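Local atomic coordinates of betaine aldehyde dehydrogenase (Staphylococcus aureus subsp. aureus COL, PDB entry 4QTO), a protein that probably catalyses the NAD-dependent oxidation of betaine aldehyde to glycine betaine, as a member of the aldehyde dehydrogenase family. Residues A[170-178]-A[244-255]; A[473-481]-A[489-497]. One frame throughout, in Å; residues are numbered along the deposited sequence.

Both contacts belong to one aldehyde dehydrogenase chain, and interaction 1 (170-178 with 244-255) is complete before interaction 2 (473-481 with 489-497) begins. Their centres lie about 19 Å apart, yet they touch: S254 OG of the first packs 3.5 Å from E491 OE2 of the second, and K190 NZ of helix 183-197 hydrogen-bonds S254 OG and forms a salt bridge with E491 OE2. Interaction 1 joins two parallel strands within the Rossmann-type sheet. Interaction 2 ties the loop after strand 465-468, which belongs to the other large sheet, to the start of helix 493-498, and it also meets two further subunits. Together they run from the interior of the nucleotide-binding fold to the subunit interface.

Interaction 1: A[170-178]-A[244-255]; sequences PVGVVTQIT and MSGHKEVDLVSF
I177 and F255 meet at one end of a parallel strand pair: the branch methyl CG2 of I177, anti to the backbone N, reaches the edge of the F255 ring, near its plane, 3.5 Å from CD1. The other branch of I177, CG1, lies toward M244, whose chain bends at chi3 (69°) and, in the conformer given, brings CE near T175 CB and I177 CG1. T175 is the next bump on this face. Its CG2 abuts V250 CG2 at 3.7 Å, the two side chains crossing at about a right angle, while OG1 rests against V253 CG2 and donates to M244 O at 2.8 Å. That donor stands 40° out of the carbonyl plane, and the bond ties the end of helix 237-246 to the strand. On the face bearing V174 and L252 these two lie side by side, with V174 CG1, in the conformer given, 3.7 Å from L252 CD2. Between the faces, T175 N to L252 O, S254 N to T175 O and I177 N to S254 O make regular parallel pairing. At the other end the D251 side chain fills the bend at G172: OD2 lies 3.3 Å from G172 CA. The same oxygen takes V173 N on its anti lone pair at 3.0 Å, and D251 N returns a bond to V173 O. R80 of helix 69-85 forms salt bridges with both D251 and E249. Strand 162-177 lies between 252-256 and 200-204, both parallel to it, as expected in the Rossmann-type core; helix 259-269 covers V253 and F255, while helix 183-197 lies on the V174 face.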
loop_
_atom_site.group_PDB
_atom_site.type_symbol
_atom_site.label_atom_id
_atom_site.label_comp_id
_atom_site.label_asym_id
_atom_site.label_seq_id
_atom_site.Cartn_x
_atom_site.Cartn_y
_atom_site.Cartn_z
ATOM N N PRO A 170 18.395 -2.650 0.185
ATOM C CA PRO A 170 18.695 -3.811 -0.688
ATOM C C PRO A 170 19.062 -5.006 0.206
ATOM O O PRO A 170 19.783 -4.859 1.203
ATOM C CB PRO A 170 19.887 -3.355 -1.520
ATOM C CG PRO A 170 20.396 -2.122 -0.850
ATOM C CD PRO A 170 19.284 -1.502 -0.089
ATOM N N VAL A 171 18.653 -6.190 -0.211
ATOM C CA VAL A 171 18.903 -7.420 0.582
ATOM C C VAL A 171 20.399 -7.662 0.766
ATOM O O VAL A 171 20.828 -8.172 1.805
ATOM C CB VAL A 171 18.114 -8.622 0.006
ATOM C CG1 VAL A 171 18.662 -9.064 -1.335
ATOM C CG2 VAL A 171 18.076 -9.785 0.992
ATOM N N GLY A 172 21.202 -7.323 -0.246
ATOM C CA GLY A 172 22.639 -7.403 -0.175
ATOM C C GLY A 172 23.214 -8.011 -1.431
ATOM O O GLY A 172 22.982 -7.521 -2.528
ATOM N N VAL A 173 23.994 -9.057 -1.240
ATOM C CA VAL A 173 24.634 -9.780 -2.312
ATOM C C VAL A 173 23.706 -10.916 -2.733
ATOM O O VAL A 173 23.275 -11.725 -1.885
ATOM C CB VAL A 173 25.975 -10.346 -1.830
ATOM C CG1 VAL A 173 26.558 -11.319 -2.852
ATOM C CG2 VAL A 173 26.960 -9.240 -1.532
ATOM N N VAL A 174 23.422 -11.008 -4.034
ATOM C CA VAL A 174 22.519 -12.026 -4.528
ATOM C C VAL A 174 23.178 -12.887 -5.595
ATOM O O VAL A 174 23.902 -12.359 -6.451
ATOM C CB VAL A 174 21.261 -11.407 -5.169
ATOM C CG1 VAL A 174 20.280 -12.511 -5.567
ATOM C CG2 VAL A 174 20.612 -10.409 -4.217
ATOM N N THR A 175 22.937 -14.193 -5.533
ATOM C CA THR A 175 23.401 -15.121 -6.569
ATOM C C THR A 175 22.147 -15.509 -7.367
ATOM O O THR A 175 21.045 -15.699 -6.817
ATOM C CB THR A 175 24.186 -16.305 -6.053
ATOM O OG1 THR A 175 23.405 -17.008 -5.109
ATOM C CG2 THR A 175 25.500 -15.832 -5.438
ATOM N N GLN A 176 22.316 -15.613 -8.680
ATOM C CA GLN A 176 21.205 -15.777 -9.595
ATOM C C GLN A 176 21.574 -16.865 -10.598
ATOM O O GLN A 176 22.583 -16.735 -11.290
ATOM C CB GLN A 176 20.906 -14.454 -10.294
ATOM C CG GLN A 176 20.527 -13.336 -9.319
ATOM C CD GLN A 176 20.384 -11.975 -9.955
ATOM O OE1 GLN A 176 21.095 -11.625 -10.881
ATOM N NE2 GLN A 176 19.457 -11.192 -9.420
ATOM N N ILE A 177 20.756 -17.901 -10.677
ATOM C CA ILE A 177 21.038 -19.086 -11.542
ATOM C C ILE A 177 19.823 -19.280 -12.426
ATOM O O ILE A 177 18.703 -19.429 -11.935
ATOM C CB ILE A 177 21.326 -20.329 -10.686
ATOM C CG1 ILE A 177 22.573 -20.083 -9.826
ATOM C CG2 ILE A 177 21.480 -21.541 -11.569
ATOM C CD1 ILE A 177 22.787 -21.126 -8.741
ATOM N N THR A 178 20.032 -19.185 -13.744
ATOM C CA THR A 178 18.959 -19.208 -14.712
ATOM C C THR A 178 18.939 -20.472 -15.581
ATOM O O THR A 178 19.955 -21.182 -15.702
ATOM C CB THR A 178 19.041 -17.951 -15.601
ATOM O OG1 THR A 178 20.389 -17.815 -16.059
ATOM C CG2 THR A 178 18.709 -16.711 -14.809
ATOM N N MET A 244 27.916 -20.873 -5.201
ATOM C CA MET A 244 26.898 -19.845 -5.388
ATOM C C MET A 244 25.736 -19.951 -4.419
ATOM O O MET A 244 25.156 -18.933 -4.039
ATOM C CB MET A 244 26.400 -19.832 -6.821
ATOM C CG MET A 244 27.510 -19.407 -7.770
ATOM S SD MET A 244 26.939 -19.263 -9.476
ATOM C CE MET A 244 25.879 -17.799 -9.290
ATOM N N SER A 245 25.419 -21.166 -3.984
ATOM C CA SER A 245 24.305 -21.329 -3.047
ATOM C C SER A 245 24.749 -21.422 -1.595
ATOM O O SER A 245 23.937 -21.192 -0.694
ATOM C CB SER A 245 23.477 -22.553 -3.385
ATOM O OG SER A 245 24.286 -23.715 -3.428
ATOM N N GLY A 246 26.005 -21.744 -1.351
ATOM C CA GLY A 246 26.479 -22.003 0.001
ATOM C C GLY A 246 27.470 -21.047 0.617
ATOM O O GLY A 246 27.957 -21.308 1.715
ATOM N N HIS A 247 27.812 -19.967 -0.084
ATOM C CA HIS A 247 28.808 -19.035 0.421
ATOM C C HIS A 247 28.231 -18.141 1.516
ATOM O O HIS A 247 27.073 -17.657 1.421
ATOM C CB HIS A 247 29.364 -18.180 -0.713
ATOM C CG HIS A 247 30.681 -17.566 -0.399
ATOM N ND1 HIS A 247 30.799 -16.444 0.385
ATOM C CD2 HIS A 247 31.941 -17.951 -0.697
ATOM C CE1 HIS A 247 32.074 -16.144 0.528
ATOM N NE2 HIS A 247 32.790 -17.040 -0.130
ATOM N N LYS A 248 29.024 -17.881 2.547
ATOM C CA LYS A 248 28.557 -17.091 3.673
ATOM C C LYS A 248 28.266 -15.627 3.373
ATOM O O LYS A 248 27.518 -14.984 4.105
ATOM C CB LYS A 248 29.550 -17.171 4.851
ATOM C CG LYS A 248 30.858 -16.467 4.612
ATOM C CD LYS A 248 31.725 -16.535 5.882
ATOM C CE LYS A 248 32.801 -15.463 5.833
ATOM N NZ LYS A 248 33.717 -15.473 7.013
ATOM N N GLU A 249 28.844 -15.109 2.293
ATOM C CA GLU A 249 28.642 -13.684 1.936
ATOM C C GLU A 249 27.422 -13.433 1.064
ATOM O O GLU A 249 27.170 -12.280 0.680
ATOM C CB GLU A 249 29.878 -13.096 1.255
ATOM C CG GLU A 249 31.083 -13.050 2.168
ATOM C CD GLU A 249 30.871 -12.211 3.417
ATOM O OE1 GLU A 249 30.037 -11.276 3.436
ATOM O OE2 GLU A 249 31.599 -12.472 4.399
ATOM N N VAL A 250 26.646 -14.461 0.769
ATOM C CA VAL A 250 25.434 -14.316 -0.039
ATOM C C VAL A 250 24.214 -14.106 0.872
ATOM O O VAL A 250 24.071 -14.814 1.868
ATOM C CB VAL A 250 25.217 -15.550 -0.920
ATOM C CG1 VAL A 250 23.910 -15.465 -1.700
ATOM C CG2 VAL A 250 26.379 -15.712 -1.889
ATOM N N ASP A 251 23.354 -13.137 0.524
ATOM C CA ASP A 251 22.129 -12.837 1.284
ATOM C C ASP A 251 20.850 -13.443 0.676
ATOM O O ASP A 251 19.872 -13.644 1.382
ATOM C CB ASP A 251 21.979 -11.331 1.436
ATOM C CG ASP A 251 23.124 -10.722 2.227
ATOM O OD1 ASP A 251 23.316 -11.078 3.428
ATOM O OD2 ASP A 251 23.898 -9.929 1.617
ATOM N N LEU A 252 20.868 -13.713 -0.637
ATOM C CA LEU A 252 19.735 -14.330 -1.331
ATOM C C LEU A 252 20.270 -15.170 -2.474
ATOM O O LEU A 252 21.114 -14.703 -3.250
ATOM C CB LEU A 252 18.802 -13.262 -1.928
ATOM C CG LEU A 252 17.692 -13.736 -2.885
ATOM C CD1 LEU A 252 16.628 -14.521 -2.160
ATOM C CD2 LEU A 252 17.086 -12.558 -3.628
ATOM N N VAL A 253 19.765 -16.394 -2.569
ATOM C CA VAL A 253 20.043 -17.285 -3.701
ATOM C C VAL A 253 18.722 -17.375 -4.476
ATOM O O VAL A 253 17.688 -17.771 -3.918
ATOM C CB VAL A 253 20.438 -18.695 -3.242
ATOM C CG1 VAL A 253 20.675 -19.585 -4.474
ATOM C CG2 VAL A 253 21.642 -18.627 -2.353
ATOM N N SER A 254 18.735 -16.979 -5.746
ATOM C CA SER A 254 17.558 -17.007 -6.616
ATOM C C SER A 254 17.831 -18.014 -7.750
ATOM O O SER A 254 18.685 -17.747 -8.586
ATOM C CB SER A 254 17.233 -15.634 -7.184
ATOM O OG SER A 254 16.078 -15.709 -8.011
ATOM N N PHE A 255 17.080 -19.101 -7.789
ATOM C CA PHE A 255 17.316 -20.197 -8.750
ATOM C C PHE A 255 16.045 -20.544 -9.500
ATOM O O PHE A 255 14.983 -20.660 -8.895
ATOM C CB PHE A 255 17.807 -21.420 -7.996
ATOM C CG PHE A 255 17.844 -22.671 -8.820
ATOM C CD1 PHE A 255 18.949 -22.980 -9.602
ATOM C CD2 PHE A 255 16.763 -23.536 -8.831
ATOM C CE1 PHE A 255 18.968 -24.126 -10.364
ATOM C CE2 PHE A 255 16.794 -24.698 -9.577
ATOM C CZ PHE A 255 17.894 -24.988 -10.348
#

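Interaction 2: A[473-481]-A[489-497]; sequences PYFAQAPWG and GRELGKEGL
G481 C sits 3.6 Å above one face of the R490 guanidinium, offset toward the rim. In its plane NH1 reaches back to G489 O (2.9 Å), and S503 O of the second subunit accepts NH2. A bend at chi2 (-68°) lays CD against W480 C, and NE donates to a water that also lies within hydrogen-bonding distance of P479 O. The F475 ring has Q477 N in plane at its edge and meets the H505 ring of the second subunit, planes at about 75°. The W480 ring meets W189 edge-to-face, with NE1 bonded to E279. Its backbone forms a single antiparallel hydrogen-bonded bridge: W480 N to E491 O is 2.7 Å, E491 N to W480 O 2.9 Å. L492 plugs the turn F475-A478, its CB 3.3 Å from A478 O and CD1 3.6 Å from F475 O. A478 N to F475 O closes the turn, and G493 N bonds to A476 O at 2.8 Å. E495 crosses the P479 ring, its OE2 bonded to S503 of the second subunit. Shortly after the W480-E491 bridge the chain enters helix 493-498, within a buried loop-to-helix junction of the aldehyde dehydrogenase fold at the subunit interface.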
loop_
_atom_site.group_PDB
_atom_site.type_symbol
_atom_site.label_atom_id
_atom_site.label_comp_id
_atom_site.label_asym_id
_atom_site.label_seq_id
_atom_site.Cartn_x
_atom_site.Cartn_y
_atom_site.Cartn_z
ATOM N N PRO A 473 -0.244 -16.090 -20.671
ATOM C CA PRO A 473 0.168 -14.723 -20.312
ATOM C C PRO A 473 0.860 -14.504 -18.985
ATOM O O PRO A 473 0.429 -14.987 -17.948
ATOM C CB PRO A 473 -1.170 -13.962 -20.278
ATOM C CG PRO A 473 -2.059 -14.676 -21.184
ATOM C CD PRO A 473 -1.635 -16.130 -21.154
ATOM N N TYR A 474 1.965 -13.760 -19.036
ATOM C CA TYR A 474 2.683 -13.305 -17.838
ATOM C C TYR A 474 3.197 -11.913 -18.216
ATOM O O TYR A 474 3.338 -11.593 -19.418
ATOM C CB TYR A 474 3.829 -14.220 -17.397
ATOM C CG TYR A 474 4.790 -14.641 -18.495
ATOM C CD1 TYR A 474 5.697 -13.756 -19.073
ATOM C CD2 TYR A 474 4.761 -15.948 -18.972
ATOM C CE1 TYR A 474 6.534 -14.163 -20.109
ATOM C CE2 TYR A 474 5.602 -16.365 -19.987
ATOM C CZ TYR A 474 6.485 -15.471 -20.550
ATOM O OH TYR A 474 7.310 -15.876 -21.581
ATOM N N PHE A 475 3.419 -11.069 -17.217
ATOM C CA PHE A 475 3.917 -9.731 -17.479
ATOM C C PHE A 475 4.486 -9.122 -16.201
ATOM O O PHE A 475 4.121 -9.518 -15.087
ATOM C CB PHE A 475 2.861 -8.798 -18.139
ATOM C CG PHE A 475 1.477 -8.923 -17.576
ATOM C CD1 PHE A 475 1.135 -8.398 -16.353
ATOM C CD2 PHE A 475 0.483 -9.565 -18.303
ATOM C CE1 PHE A 475 -0.143 -8.524 -15.848
ATOM C CE2 PHE A 475 -0.790 -9.690 -17.799
ATOM C CZ PHE A 475 -1.127 -9.144 -16.584
ATOM N N ALA A 476 5.375 -8.137 -16.391
ATOM C CA ALA A 476 6.120 -7.547 -15.288
ATOM C C ALA A 476 5.258 -6.937 -14.196
ATOM O O ALA A 476 5.660 -6.895 -13.042
ATOM C CB ALA A 476 7.079 -6.508 -15.827
ATOM N N GLN A 477 4.044 -6.527 -14.554
ATOM C CA GLN A 477 3.159 -5.907 -13.573
ATOM C C GLN A 477 2.573 -6.856 -12.511
ATOM O O GLN A 477 2.113 -6.362 -11.471
ATOM C CB GLN A 477 2.014 -5.191 -14.284
ATOM C CG GLN A 477 2.426 -3.957 -15.122
ATOM C CD GLN A 477 3.059 -4.245 -16.498
ATOM O OE1 GLN A 477 3.142 -5.388 -16.975
ATOM N NE2 GLN A 477 3.508 -3.173 -17.151
ATOM N N ALA A 478 2.623 -8.160 -12.748
ATOM C CA ALA A 478 1.987 -9.138 -11.825
ATOM C C ALA A 478 2.971 -10.210 -11.397
ATOM O O ALA A 478 3.735 -10.710 -12.221
ATOM C CB ALA A 478 0.800 -9.785 -12.532
ATOM N N PRO A 479 2.925 -10.635 -10.132
ATOM C CA PRO A 479 3.848 -11.652 -9.619
ATOM C C PRO A 479 3.580 -13.029 -10.171
ATOM O O PRO A 479 2.424 -13.387 -10.445
ATOM C CB PRO A 479 3.590 -11.636 -8.125
ATOM C CG PRO A 479 2.148 -11.221 -8.012
ATOM C CD PRO A 479 2.009 -10.143 -9.087
ATOM N N TRP A 480 4.663 -13.768 -10.362
ATOM C CA TRP A 480 4.665 -15.115 -10.935
ATOM C C TRP A 480 5.443 -16.053 -10.027
ATOM O O TRP A 480 6.567 -15.719 -9.609
ATOM C CB TRP A 480 5.368 -15.038 -12.274
ATOM C CG TRP A 480 5.568 -16.339 -12.979
ATOM C CD1 TRP A 480 6.609 -17.212 -12.835
ATOM C CD2 TRP A 480 4.650 -16.951 -13.893
ATOM N NE1 TRP A 480 6.404 -18.313 -13.615
ATOM C CE2 TRP A 480 5.214 -18.178 -14.286
ATOM C CE3 TRP A 480 3.417 -16.564 -14.434
ATOM C CZ2 TRP A 480 4.575 -19.030 -15.186
ATOM C CZ3 TRP A 480 2.795 -17.386 -15.333
ATOM C CH2 TRP A 480 3.374 -18.622 -15.708
ATOM N N GLY A 481 4.883 -17.215 -9.729
ATOM C CA GLY A 481 5.580 -18.175 -8.887
ATOM C C GLY A 481 4.682 -19.297 -8.455
ATOM O O GLY A 481 3.489 -19.304 -8.768
ATOM N N GLY A 489 8.573 -18.112 -3.104
ATOM C CA GLY A 489 8.664 -16.709 -3.477
ATOM C C GLY A 489 8.021 -16.372 -4.815
ATOM O O GLY A 489 7.344 -17.179 -5.445
ATOM N N ARG A 490 8.250 -15.119 -5.227
ATOM C CA ARG A 490 7.693 -14.655 -6.463
ATOM C C ARG A 490 8.721 -13.823 -7.242
ATOM O O ARG A 490 9.597 -13.190 -6.661
ATOM C CB ARG A 490 6.465 -13.738 -6.232
ATOM C CG ARG A 490 5.219 -14.419 -5.710
ATOM C CD ARG A 490 4.617 -15.339 -6.733
ATOM N NE ARG A 490 3.389 -16.005 -6.326
ATOM C CZ ARG A 490 3.361 -17.129 -5.592
ATOM N NH1 ARG A 490 4.496 -17.692 -5.162
ATOM N NH2 ARG A 490 2.218 -17.698 -5.301
ATOM N N GLU A 491 8.575 -13.852 -8.553
ATOM C CA GLU A 491 9.288 -12.968 -9.457
ATOM C C GLU A 491 8.264 -12.090 -10.149
ATOM O O GLU A 491 7.076 -12.457 -10.255
ATOM C CB GLU A 491 10.139 -13.728 -10.434
ATOM C CG GLU A 491 11.315 -14.371 -9.698
ATOM C CD GLU A 491 12.373 -14.978 -10.612
ATOM O OE1 GLU A 491 12.042 -15.511 -11.661
ATOM O OE2 GLU A 491 13.541 -14.927 -10.241
ATOM N N LEU A 492 8.720 -10.949 -10.630
ATOM C CA LEU A 492 7.867 -9.911 -11.263
ATOM C C LEU A 492 6.937 -9.209 -10.241
ATOM O O LEU A 492 6.714 -9.661 -9.116
ATOM C CB LEU A 492 7.041 -10.439 -12.454
ATOM C CG LEU A 492 7.866 -11.166 -13.520
ATOM C CD1 LEU A 492 6.945 -11.628 -14.634
ATOM C CD2 LEU A 492 9.012 -10.308 -14.040
ATOM N N GLY A 493 6.435 -8.055 -10.672
ATOM C CA GLY A 493 5.569 -7.234 -9.838
ATOM C C GLY A 493 6.247 -6.667 -8.615
ATOM O O GLY A 493 7.464 -6.755 -8.430
ATOM N N LYS A 494 5.438 -6.029 -7.763
ATOM C CA LYS A 494 5.973 -5.458 -6.549
ATOM C C LYS A 494 6.510 -6.526 -5.619
ATOM O O LYS A 494 7.546 -6.326 -4.977
ATOM C CB LYS A 494 4.903 -4.587 -5.875
ATOM C CG LYS A 494 4.550 -3.357 -6.715
ATOM C CD LYS A 494 3.525 -2.474 -6.047
ATOM C CE LYS A 494 3.167 -1.307 -6.968
ATOM N NZ LYS A 494 2.246 -0.319 -6.309
ATOM N N GLU A 495 5.859 -7.693 -5.585
ATOM C CA GLU A 495 6.316 -8.788 -4.767
ATOM C C GLU A 495 7.691 -9.297 -5.244
ATOM O O GLU A 495 8.546 -9.689 -4.447
ATOM C CB GLU A 495 5.244 -9.894 -4.758
ATOM C CG GLU A 495 5.337 -10.895 -3.642
ATOM C CD GLU A 495 4.079 -11.769 -3.501
ATOM O OE1 GLU A 495 4.169 -12.790 -2.798
ATOM O OE2 GLU A 495 3.038 -11.412 -4.088
ATOM N N GLY A 496 7.923 -9.303 -6.541
ATOM C CA GLY A 496 9.214 -9.699 -7.087
ATOM C C GLY A 496 10.313 -8.759 -6.612
ATOM O O GLY A 496 11.435 -9.180 -6.288
ATOM N N LEU A 497 10.030 -7.469 -6.621
ATOM C CA LEU A 497 11.000 -6.468 -6.145
ATOM C C LEU A 497 11.327 -6.734 -4.657
ATOM O O LEU A 497 12.469 -6.607 -4.235
ATOM C CB LEU A 497 10.422 -5.039 -6.272
ATOM C CG LEU A 497 11.415 -3.930 -5.926
ATOM C CD1 LEU A 497 12.196 -3.548 -7.155
ATOM C CD2 LEU A 497 10.693 -2.705 -5.387
HETATM O O HOH W 1 2.594 -6.150 -8.602
HETATM O O HOH W 2 1.442 -15.040 -8.250
#